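Side-chain contact in calcium-binding EF hand family protein (Arabidopsis thaliana, PDB 6YIG), which probably acts as a calcium-binding adaptor in plant endocytosis, its N-terminal EH domain carrying a calcium-loaded EF-hand: residues 71-76 with 90-95. Sequence-based numbering, arbitrary orientation.
Sequences LRLVTV and AALNTP
A small apolar contact, centred on L73 and A91, joins the last two helices of the EH domain, 64-78 and 85-93. The two methyls of L73 divide between neighbouring residues of the later helix: CD2 meets CB of A91 at 3.9 Å, while CD1 lies 4.2 Å from CD2 of L92. In L73, chi1 of -69° sets CG opposite the carbonyl carbon, and the branched end thereby reaches helix 85-93; its side chain also touches I50 of helix 44-54. With only a methyl on A91, the backbones come fairly close, R72 CA and A91 CA being 6.8 Å apart. Helix 64-78 is the exiting helix of the second EF-hand, whose loop holds sodium here, whereas the first binds calcium; helix 85-93 is added beyond this EF-hand pair. R72 runs past the apolar patch in an extended chain (chi2 and chi3 near 180°), its CD standing 4.4 Å from the carbonyl O of A91. Its guanidinium group makes a cation-pi contact with F13 and a weak hydrogen bond from NE to the carbonyl O of A97. Further along, T94 OG1 donates to A90 O at 2.7 Å, approaching a lone pair within the carbonyl plane, and is also hydrogen-bonded to A96 N.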
# COMPACT_ATOMS: atom_id res chain seq x y z
N LEU A 71 -0.08 -0.81 -1.14
CA LEU A 71 1.10 -1.62 -1.47
C LEU A 71 1.40 -1.55 -2.97
O LEU A 71 2.57 -1.45 -3.38
CB LEU A 71 0.87 -3.07 -1.04
CG LEU A 71 0.90 -3.33 0.48
CD1 LEU A 71 0.40 -4.77 0.74
CD2 LEU A 71 2.25 -3.07 1.10
N ARG A 72 0.35 -1.61 -3.80
CA ARG A 72 0.54 -1.51 -5.24
C ARG A 72 1.12 -0.16 -5.63
O ARG A 72 2.02 -0.08 -6.47
CB ARG A 72 -0.78 -1.75 -5.98
CG ARG A 72 -1.31 -3.14 -5.84
CD ARG A 72 -2.66 -3.34 -6.55
NE ARG A 72 -3.07 -4.74 -6.40
CZ ARG A 72 -3.97 -5.18 -5.52
NH1 ARG A 72 -4.63 -4.34 -4.74
NH2 ARG A 72 -4.21 -6.47 -5.42
N LEU A 73 0.61 0.91 -5.04
CA LEU A 73 1.16 2.23 -5.34
C LEU A 73 2.60 2.33 -4.87
O LEU A 73 3.41 2.99 -5.53
CB LEU A 73 0.29 3.29 -4.69
CG LEU A 73 -1.09 3.45 -5.30
CD1 LEU A 73 -1.95 4.38 -4.45
CD2 LEU A 73 -1.01 3.93 -6.74
N VAL A 74 2.93 1.71 -3.73
CA VAL A 74 4.32 1.68 -3.28
C VAL A 74 5.21 0.97 -4.30
O VAL A 74 6.31 1.44 -4.62
CB VAL A 74 4.44 1.06 -1.87
CG1 VAL A 74 5.88 0.70 -1.55
CG2 VAL A 74 3.85 2.00 -0.84
N THR A 75 4.77 -0.16 -4.84
CA THR A 75 5.56 -0.81 -5.88
C THR A 75 5.79 0.11 -7.07
O THR A 75 6.91 0.20 -7.59
CB THR A 75 4.87 -2.09 -6.33
OG1 THR A 75 4.81 -2.95 -5.20
CG2 THR A 75 5.63 -2.77 -7.48
N VAL A 76 4.74 0.78 -7.55
CA VAL A 76 4.92 1.69 -8.68
C VAL A 76 5.94 2.77 -8.33
O VAL A 76 6.83 3.08 -9.12
CB VAL A 76 3.56 2.28 -9.10
CG1 VAL A 76 3.76 3.33 -10.17
CG2 VAL A 76 2.64 1.16 -9.58
N ALA A 90 -5.32 3.57 -12.64
CA ALA A 90 -5.08 2.22 -13.14
C ALA A 90 -4.92 1.26 -11.98
O ALA A 90 -5.43 0.13 -12.03
CB ALA A 90 -3.85 2.18 -14.02
N ALA A 91 -4.25 1.68 -10.91
CA ALA A 91 -4.01 0.81 -9.76
C ALA A 91 -5.25 0.66 -8.88
O ALA A 91 -5.42 -0.35 -8.19
CB ALA A 91 -2.86 1.34 -8.92
N LEU A 92 -6.11 1.67 -8.84
CA LEU A 92 -7.21 1.72 -7.89
C LEU A 92 -8.54 1.29 -8.49
O LEU A 92 -9.41 0.82 -7.74
CB LEU A 92 -7.37 3.15 -7.34
CG LEU A 92 -6.16 3.70 -6.60
CD1 LEU A 92 -6.54 5.06 -6.03
CD2 LEU A 92 -5.70 2.78 -5.52
N ASN A 93 -8.70 1.38 -9.81
CA ASN A 93 -10.01 1.22 -10.42
C ASN A 93 -10.03 0.35 -11.68
O ASN A 93 -11.06 0.33 -12.36
CB ASN A 93 -10.61 2.60 -10.77
CG ASN A 93 -11.01 3.39 -9.54
OD1 ASN A 93 -11.68 2.88 -8.65
ND2 ASN A 93 -10.61 4.65 -9.50
N THR A 94 -8.95 -0.35 -12.01
CA THR A 94 -8.91 -1.15 -13.23
C THR A 94 -8.23 -2.48 -12.94
O THR A 94 -7.54 -2.64 -11.93
CB THR A 94 -8.16 -0.45 -14.38
OG1 THR A 94 -6.75 -0.66 -14.23
CG2 THR A 94 -8.47 1.06 -14.42
N PRO A 95 -8.42 -3.48 -13.81
CA PRO A 95 -7.73 -4.76 -13.60
C PRO A 95 -6.23 -4.70 -13.83
O PRO A 95 -5.55 -5.70 -13.58
CB PRO A 95 -8.43 -5.70 -14.61
CG PRO A 95 -9.10 -4.80 -15.59
CD PRO A 95 -9.42 -3.52 -14.89